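Local coordinates for ABC-type branched-chain amino acid transport systems periplasmic component-like protein (PDB 4N03) that probably captures fatty acids as the substrate-binding component of an ABC transporter, with palmitic acid bound in this structure, at residues A[280-288]-A[378-386]; A[204-215]-A[233-242]. All blocks are in the same frame, centred on the assembly; numbering follows the deposited sequence.

Interaction 1. Residues A[280-288]-A[378-386]; sequences AGAPMSADL and KATGGAVIV. With PLM (palmitic acid), chain B.
S285 ties a type I beta turn, P283 to A286, to the edge strand 383-390 of the seven-stranded sheet in this type I periplasmic binding protein fold. From CB to its tip the side chain is in use: CB rests 3.4 Å from T380 O, with the methyl of A379 also against it. With chi1 at 62°, OG sits between the backbone N and the carbonyl carbon, facing the strand, and donates to a lone pair of A383 O, in the carbonyl plane, over 2.6 Å. A water donates to the same OG and accepts from I385 N, so the hydroxyl links two strand residues. With an alanine here, A383 O would probably lose its hydroxyl donor, and that water one of its holds. Beside this, the P283 ring crosses the I385 side chain at about a right angle, CD to CG1 3.7 Å, while I385 CD1 runs on to A286 CB. M284, a selenomethionine, packs CB 3.7 Å from CA of G381, whose positive phi also suits glycine; its selenium end turns away toward helices 289-301 and 309-330. Farther back, G281 N lies 3.8 Å from palmitic acid CE. A second water accepts from M284 N at 2.9 Å and donates to G381 O.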
loop_
_atom_site.group_PDB
_atom_site.type_symbol
_atom_site.label_atom_id
_atom_site.label_comp_id
_atom_site.label_asym_id
_atom_site.label_seq_id
_atom_site.Cartn_x
_atom_site.Cartn_y
_atom_site.Cartn_z
ATOM N N ALA A 280 0.733 -4.672 6.364
ATOM C CA ALA A 280 2.119 -5.079 6.451
ATOM C C ALA A 280 3.044 -3.938 6.895
ATOM O O ALA A 280 4.195 -4.181 7.191
ATOM C CB ALA A 280 2.620 -5.578 5.106
ATOM N N GLY A 281 2.545 -2.691 6.873
ATOM C CA GLY A 281 3.356 -1.524 7.196
ATOM C C GLY A 281 3.250 -1.089 8.642
ATOM O O GLY A 281 2.180 -1.079 9.223
ATOM N N ALA A 282 4.393 -0.721 9.203
ATOM C CA ALA A 282 4.404 -0.203 10.549
ATOM C C ALA A 282 3.851 1.239 10.554
ATOM O O ALA A 282 4.088 1.991 9.600
ATOM C CB ALA A 282 5.810 -0.179 11.082
ATOM N N PRO A 283 3.110 1.589 11.602
ATOM C CA PRO A 283 2.693 2.964 11.730
ATOM C C PRO A 283 3.856 3.861 12.253
ATOM O O PRO A 283 4.877 3.365 12.719
ATOM C CB PRO A 283 1.561 2.864 12.735
ATOM C CG PRO A 283 1.973 1.758 13.634
ATOM C CD PRO A 283 2.688 0.788 12.732
HETATM N N MSE A 284 3.656 5.180 12.221
HETATM C CA MSE A 284 4.687 6.181 12.626
HETATM C C MSE A 284 4.980 6.168 14.102
HETATM O O MSE A 284 5.909 6.836 14.537
HETATM C CB MSE A 284 4.277 7.537 12.086
HETATM C CG MSE A 284 4.234 7.510 10.563
HETATM SE SE MSE A 284 5.549 8.641 9.712
HETATM C CE MSE A 284 7.148 7.951 10.571
ATOM N N SER A 285 4.188 5.480 14.896
ATOM C CA SER A 285 4.384 5.312 16.326
ATOM C C SER A 285 5.230 4.120 16.702
ATOM O O SER A 285 5.542 3.919 17.862
ATOM C CB SER A 285 3.037 5.213 16.995
ATOM O OG SER A 285 2.367 4.071 16.495
ATOM N N ALA A 286 5.608 3.288 15.728
ATOM C CA ALA A 286 6.404 2.114 16.062
ATOM C C ALA A 286 7.762 2.508 16.656
ATOM O O ALA A 286 8.393 3.455 16.203
ATOM C CB ALA A 286 6.625 1.271 14.832
ATOM N N ASP A 287 8.239 1.675 17.558
ATOM C CA ASP A 287 9.495 1.956 18.275
ATOM C C ASP A 287 10.665 1.429 17.451
ATOM O O ASP A 287 11.269 0.407 17.786
ATOM C CB ASP A 287 9.455 1.325 19.660
ATOM C CG ASP A 287 10.659 1.676 20.500
ATOM O OD1 ASP A 287 11.334 2.669 20.164
ATOM O OD2 ASP A 287 10.909 0.936 21.466
ATOM N N LEU A 288 10.959 2.126 16.364
ATOM C CA LEU A 288 12.064 1.805 15.471
ATOM C C LEU A 288 12.838 3.079 15.184
ATOM O O LEU A 288 12.245 4.081 14.867
ATOM C CB LEU A 288 11.528 1.228 14.168
ATOM C CG LEU A 288 10.792 -0.108 14.218
ATOM C CD1 LEU A 288 10.167 -0.405 12.876
ATOM C CD2 LEU A 288 11.640 -1.294 14.622
ATOM N N LYS A 378 -3.696 9.957 20.040
ATOM C CA LYS A 378 -2.557 10.214 20.918
ATOM C C LYS A 378 -1.219 9.779 20.323
ATOM O O LYS A 378 -0.166 10.064 20.873
ATOM C CB LYS A 378 -2.751 9.476 22.261
ATOM C CG LYS A 378 -4.082 9.792 22.927
ATOM C CD LYS A 378 -4.218 9.194 24.314
ATOM C CE LYS A 378 -5.358 9.888 25.043
ATOM N NZ LYS A 378 -5.017 10.103 26.466
ATOM N N ALA A 379 -1.242 9.079 19.209
ATOM C CA ALA A 379 -0.053 8.459 18.686
ATOM C C ALA A 379 0.481 9.183 17.494
ATOM O O ALA A 379 -0.280 9.705 16.687
ATOM C CB ALA A 379 -0.421 7.018 18.291
ATOM N N THR A 380 1.796 9.142 17.338
ATOM C CA THR A 380 2.447 9.663 16.151
ATOM C C THR A 380 1.919 8.898 14.927
ATOM O O THR A 380 1.897 7.671 14.907
ATOM C CB THR A 380 3.961 9.513 16.288
ATOM O OG1 THR A 380 4.376 10.177 17.485
ATOM C CG2 THR A 380 4.711 10.152 15.120
ATOM N N GLY A 381 1.487 9.652 13.923
ATOM C CA GLY A 381 0.915 9.065 12.735
ATOM C C GLY A 381 -0.506 8.592 12.885
ATOM O O GLY A 381 -1.035 7.929 11.964
ATOM N N GLY A 382 -1.140 8.844 14.018
ATOM C CA GLY A 382 -2.574 8.587 14.162
ATOM C C GLY A 382 -2.952 7.127 14.319
ATOM O O GLY A 382 -4.122 6.793 14.173
ATOM N N ALA A 383 -1.999 6.271 14.671
ATOM C CA ALA A 383 -2.276 4.836 14.774
ATOM C C ALA A 383 -1.240 4.206 15.675
ATOM O O ALA A 383 -0.101 4.658 15.740
ATOM C CB ALA A 383 -2.290 4.151 13.412
ATOM N N VAL A 384 -1.624 3.083 16.298
ATOM C CA VAL A 384 -0.705 2.311 17.149
ATOM C C VAL A 384 -0.832 0.837 16.804
ATOM O O VAL A 384 -1.891 0.348 16.387
ATOM C CB VAL A 384 -0.953 2.479 18.678
ATOM C CG1 VAL A 384 -0.653 3.875 19.177
ATOM C CG2 VAL A 384 -2.342 2.116 19.116
ATOM N N ILE A 385 0.246 0.114 17.032
ATOM C CA ILE A 385 0.235 -1.348 16.879
ATOM C C ILE A 385 -0.602 -1.982 17.970
ATOM O O ILE A 385 -0.421 -1.708 19.165
ATOM C CB ILE A 385 1.688 -1.861 16.927
ATOM C CG1 ILE A 385 2.427 -1.406 15.688
ATOM C CG2 ILE A 385 1.712 -3.384 17.039
ATOM C CD1 ILE A 385 3.940 -1.619 15.733
ATOM N N VAL A 386 -1.522 -2.850 17.563
ATOM C CA VAL A 386 -2.271 -3.700 18.475
ATOM C C VAL A 386 -1.628 -5.081 18.495
ATOM O O VAL A 386 -1.447 -5.656 19.561
ATOM C CB VAL A 386 -3.763 -3.780 18.048
ATOM C CG1 VAL A 386 -4.554 -4.719 18.941
ATOM C CG2 VAL A 386 -4.343 -2.374 18.168
HETATM C C1 PLM B . -5.888 -0.158 -4.091
HETATM O O1 PLM B . -5.122 -1.153 -4.005
HETATM O O2 PLM B . -6.438 0.227 -5.145
HETATM C C2 PLM B . -6.023 0.742 -2.883
HETATM C C3 PLM B . -4.762 1.710 -2.871
HETATM C C4 PLM B . -4.648 2.520 -1.600
HETATM C C5 PLM B . -3.501 3.471 -1.621
HETATM C C6 PLM B . -3.202 4.291 -0.348
HETATM C C7 PLM B . -2.196 3.558 0.530
HETATM C C8 PLM B . -1.958 4.152 1.890
HETATM C C9 PLM B . -0.749 3.615 2.633
HETATM C CA PLM B . -1.022 2.389 3.537
HETATM C CB PLM B . 0.373 1.786 3.974
HETATM C CC PLM B . 0.452 0.263 3.663
HETATM C CD PLM B . 1.862 -0.279 3.543
HETATM C CE PLM B . 2.006 -1.757 3.204
HETATM C CF PLM B . 3.348 -2.025 2.506
HETATM C CG PLM B . 4.519 -2.245 3.447
HETATM O O HOH W 1 1.059 5.947 11.058
HETATM O O HOH W 2 2.709 1.508 17.439
#

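Interaction 2. Residues A[204-215]-A[233-242]; sequences IKPTDRDMKSQV and QQAASLAGIA
Q234 holds the loop 205-211 through its amide: NE2 donates to D208 O at 3.0 Å in a nearly straight bond (168°), with the carbonyl oxygen close to the amide plane, although the donor itself stands above the carbonyl plane of D208. A weak second bond from the same NE2 goes to P206 O. G231 N takes up the other end of the amide, at OE1, which fixes which way round it sits. The loop opens the beta-alpha-beta crossover from strand 198-204 through helix 212-220 to strand 225-229, and helix 232-244 packs beside it. The second polar clasp is M211 N to S237 OG, 2.9 Å and 167°; OG lies anti to the backbone N of S237, which brings the hydroxyl to the N-cap residue of helix 212-220. Next door D210 makes an Asx turn, OD1 accepting from K212 N. P206 touches Y84, a residue that hydrogen-bonds the palmitic acid.

At the rim the Q233 amide stands over one face of the R209 guanidinium, planes 74° apart and CD 3.6 Å above R209's centre; the very close approach of OE1 is doubtful. Round M211, L238, V215 and I241 the packing is apolar. The selenomethionine M211 brings CB to 3.9 Å from L238 CB, then bends so that SE lies against Q234 CB. One turn into the helix, V215 crosses I241 at a slant: CG1 meets I241 CG2 at 3.9 Å, and its other methyl, CG2, faces L238. I241 CD1 comes within 3.5 Å of K212 N.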
loop_
_atom_site.group_PDB
_atom_site.type_symbol
_atom_site.label_atom_id
_atom_site.label_comp_id
_atom_site.label_asym_id
_atom_site.label_seq_id
_atom_site.Cartn_x
_atom_site.Cartn_y
_atom_site.Cartn_z
ATOM N N ILE A 204 -18.964 -2.504 -3.437
ATOM C CA ILE A 204 -19.164 -1.057 -3.529
ATOM C C ILE A 204 -18.175 -0.538 -4.562
ATOM O O ILE A 204 -17.261 -1.193 -5.012
ATOM C CB ILE A 204 -19.072 -0.321 -2.195
ATOM C CG1 ILE A 204 -17.720 -0.535 -1.550
ATOM C CG2 ILE A 204 -20.179 -0.725 -1.240
ATOM C CD1 ILE A 204 -17.315 0.523 -0.559
ATOM N N LYS A 205 -18.376 0.705 -4.912
ATOM C CA LYS A 205 -17.453 1.454 -5.771
ATOM C C LYS A 205 -16.830 2.618 -4.983
ATOM O O LYS A 205 -17.396 3.062 -4.008
ATOM C CB LYS A 205 -18.220 1.991 -6.982
ATOM C CG LYS A 205 -18.740 0.878 -7.917
ATOM C CD LYS A 205 -19.529 1.410 -9.137
ATOM C CE LYS A 205 -19.998 0.318 -10.150
ATOM N NZ LYS A 205 -20.649 -0.973 -9.684
ATOM N N PRO A 206 -15.692 3.139 -5.460
ATOM C CA PRO A 206 -15.045 4.238 -4.753
ATOM C C PRO A 206 -15.873 5.509 -4.691
ATOM O O PRO A 206 -15.700 6.305 -3.779
ATOM C CB PRO A 206 -13.758 4.424 -5.548
ATOM C CG PRO A 206 -13.512 3.120 -6.194
ATOM C CD PRO A 206 -14.852 2.628 -6.546
ATOM N N THR A 207 -16.822 5.632 -5.610
ATOM C CA THR A 207 -17.761 6.744 -5.660
ATOM C C THR A 207 -18.967 6.576 -4.717
ATOM O O THR A 207 -19.845 7.444 -4.643
ATOM C CB THR A 207 -18.226 6.935 -7.118
ATOM O OG1 THR A 207 -18.564 5.687 -7.689
ATOM C CG2 THR A 207 -17.152 7.619 -7.937
ATOM N N ASP A 208 -19.043 5.471 -3.990
ATOM C CA ASP A 208 -20.066 5.283 -2.981
ATOM C C ASP A 208 -19.564 5.934 -1.693
ATOM O O ASP A 208 -18.720 5.383 -1.036
ATOM C CB ASP A 208 -20.373 3.792 -2.828
ATOM C CG ASP A 208 -21.064 3.209 -4.055
ATOM O OD1 ASP A 208 -21.818 3.920 -4.767
ATOM O OD2 ASP A 208 -20.872 2.003 -4.295
ATOM N N ARG A 209 -20.128 7.094 -1.360
ATOM C CA ARG A 209 -19.648 7.973 -0.310
ATOM C C ARG A 209 -20.323 7.639 1.007
ATOM O O ARG A 209 -19.781 7.931 2.077
ATOM C CB ARG A 209 -19.961 9.440 -0.675
ATOM C CG ARG A 209 -19.346 9.899 -1.995
ATOM C CD ARG A 209 -19.525 11.389 -2.268
ATOM N NE ARG A 209 -18.826 12.227 -1.291
ATOM C CZ ARG A 209 -17.529 12.506 -1.337
ATOM N NH1 ARG A 209 -16.743 12.108 -2.326
ATOM N NH2 ARG A 209 -17.015 13.264 -0.379
ATOM N N ASP A 210 -21.515 7.104 0.957
ATOM C CA ASP A 210 -22.376 6.952 2.119
ATOM C C ASP A 210 -22.635 5.476 2.313
ATOM O O ASP A 210 -23.212 4.828 1.431
ATOM C CB ASP A 210 -23.683 7.690 1.794
ATOM C CG ASP A 210 -24.634 7.785 2.935
ATOM O OD1 ASP A 210 -24.576 7.029 3.903
ATOM O OD2 ASP A 210 -25.519 8.676 2.846
HETATM N N MSE A 211 -22.304 4.939 3.460
HETATM C CA MSE A 211 -22.411 3.525 3.770
HETATM C C MSE A 211 -23.685 3.131 4.491
HETATM O O MSE A 211 -23.782 2.040 5.005
HETATM C CB MSE A 211 -21.176 3.090 4.605
HETATM C CG MSE A 211 -19.883 3.238 3.802
HETATM SE SE MSE A 211 -19.602 1.876 2.446
HETATM C CE MSE A 211 -20.295 2.874 0.866
ATOM N N LYS A 212 -24.709 3.995 4.521
ATOM C CA LYS A 212 -25.827 3.610 5.354
ATOM C C LYS A 212 -26.630 2.403 4.841
ATOM O O LYS A 212 -27.057 1.622 5.672
ATOM C CB LYS A 212 -26.706 4.792 5.735
ATOM C CG LYS A 212 -27.387 5.435 4.585
ATOM C CD LYS A 212 -28.194 6.606 5.123
ATOM C CE LYS A 212 -28.901 7.225 3.970
ATOM N NZ LYS A 212 -29.943 8.181 4.412
ATOM N N SER A 213 -26.745 2.186 3.531
ATOM C CA SER A 213 -27.423 1.014 3.050
ATOM C C SER A 213 -26.606 -0.242 3.317
ATOM O O SER A 213 -27.166 -1.290 3.602
ATOM C CB SER A 213 -27.759 1.144 1.578
ATOM O OG SER A 213 -26.593 1.242 0.776
ATOM N N GLN A 214 -25.280 -0.122 3.263
ATOM C CA GLN A 214 -24.422 -1.249 3.597
ATOM C C GLN A 214 -24.556 -1.628 5.058
ATOM O O GLN A 214 -24.664 -2.820 5.403
ATOM C CB GLN A 214 -22.981 -0.929 3.258
ATOM C CG GLN A 214 -22.674 -0.915 1.777
ATOM C CD GLN A 214 -23.282 0.238 1.057
ATOM O OE1 GLN A 214 -23.494 1.337 1.601
ATOM N NE2 GLN A 214 -23.593 0.003 -0.200
ATOM N N VAL A 215 -24.590 -0.622 5.934
ATOM C CA VAL A 215 -24.794 -0.899 7.351
ATOM C C VAL A 215 -26.138 -1.578 7.606
ATOM O O VAL A 215 -26.224 -2.526 8.402
ATOM C CB VAL A 215 -24.611 0.393 8.173
ATOM C CG1 VAL A 215 -25.039 0.177 9.626
ATOM C CG2 VAL A 215 -23.161 0.877 8.138
ATOM N N GLN A 233 -12.904 7.658 3.431
ATOM C CA GLN A 233 -14.269 8.162 3.453
ATOM C C GLN A 233 -15.270 7.074 3.793
ATOM O O GLN A 233 -16.195 7.250 4.609
ATOM C CB GLN A 233 -14.622 8.792 2.118
ATOM C CG GLN A 233 -16.097 9.109 1.907
ATOM C CD GLN A 233 -16.368 9.613 0.511
ATOM O OE1 GLN A 233 -17.063 10.602 0.337
ATOM N NE2 GLN A 233 -15.854 8.925 -0.481
ATOM N N GLN A 234 -15.127 5.896 3.184
ATOM C CA GLN A 234 -16.020 4.770 3.448
ATOM C C GLN A 234 -15.858 4.282 4.870
ATOM O O GLN A 234 -16.847 3.912 5.515
ATOM C CB GLN A 234 -15.853 3.632 2.463
ATOM C CG GLN A 234 -16.298 3.984 1.059
ATOM C CD GLN A 234 -15.284 4.696 0.197
ATOM O OE1 GLN A 234 -14.097 4.674 0.479
ATOM N NE2 GLN A 234 -15.765 5.296 -0.890
ATOM N N ALA A 235 -14.631 4.230 5.362
ATOM C CA ALA A 235 -14.411 3.791 6.746
ATOM C C ALA A 235 -15.108 4.705 7.733
ATOM O O ALA A 235 -15.753 4.240 8.671
ATOM C CB ALA A 235 -12.927 3.735 7.065
ATOM N N ALA A 236 -14.970 6.032 7.559
ATOM C CA ALA A 236 -15.614 6.976 8.464
ATOM C C ALA A 236 -17.113 6.773 8.447
ATOM O O ALA A 236 -17.772 6.816 9.481
ATOM C CB ALA A 236 -15.238 8.395 8.130
ATOM N N SER A 237 -17.691 6.650 7.246
ATOM C CA SER A 237 -19.134 6.530 7.095
ATOM C C SER A 237 -19.621 5.217 7.726
ATOM O O SER A 237 -20.537 5.172 8.526
ATOM C CB SER A 237 -19.520 6.616 5.629
ATOM O OG SER A 237 -20.908 6.475 5.464
ATOM N N LEU A 238 -18.994 4.103 7.346
ATOM C CA LEU A 238 -19.430 2.816 7.843
ATOM C C LEU A 238 -19.311 2.713 9.359
ATOM O O LEU A 238 -20.235 2.288 10.047
ATOM C CB LEU A 238 -18.645 1.699 7.152
ATOM C CG LEU A 238 -19.107 0.303 7.581
ATOM C CD1 LEU A 238 -19.011 -0.684 6.440
ATOM C CD2 LEU A 238 -18.258 -0.153 8.744
ATOM N N ALA A 239 -18.151 3.116 9.892
ATOM C CA ALA A 239 -17.940 2.983 11.326
ATOM C C ALA A 239 -18.902 3.878 12.071
ATOM O O ALA A 239 -19.528 3.475 13.031
ATOM C CB ALA A 239 -16.480 3.307 11.696
ATOM N N GLY A 240 -19.015 5.134 11.632
ATOM C CA GLY A 240 -19.911 6.051 12.324
ATOM C C GLY A 240 -21.348 5.606 12.293
ATOM O O GLY A 240 -22.032 5.614 13.320
ATOM N N ILE A 241 -21.847 5.201 11.125
ATOM C CA ILE A 241 -23.223 4.773 11.047
ATOM C C ILE A 241 -23.444 3.498 11.884
ATOM O O ILE A 241 -24.419 3.369 12.610
ATOM C CB ILE A 241 -23.679 4.632 9.593
ATOM C CG1 ILE A 241 -23.618 5.959 8.864
ATOM C CG2 ILE A 241 -25.077 4.060 9.533
ATOM C CD1 ILE A 241 -23.704 5.786 7.364
ATOM N N ALA A 242 -22.539 2.522 11.765
ATOM C CA ALA A 242 -22.692 1.290 12.534
ATOM C C ALA A 242 -22.805 1.581 14.012
ATOM O O ALA A 242 -23.694 1.068 14.696
ATOM C CB ALA A 242 -21.525 0.337 12.282
#

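Overall arrangement
Both contacts belong to the domain built on the seven-stranded sheet, and the chain reaches interaction 2 first. Leaving outer strand 198-204, it runs through helix 212-220 and strand 225-229, and closes a short loop when helix 232-244 returns to 204-215, tying that helix to the loop and helix start beside this edge. Interaction 1 opens only afterwards and closes a much longer loop of 89 intervening residues, joining the loop after strand 275-279 to 383-390, the opposite edge strand, across intervening strand 370-375. The two loops run in series, neither nesting nor crossing. The centres of interactions 1 and 2 lie about 25 Å apart, and they do not touch.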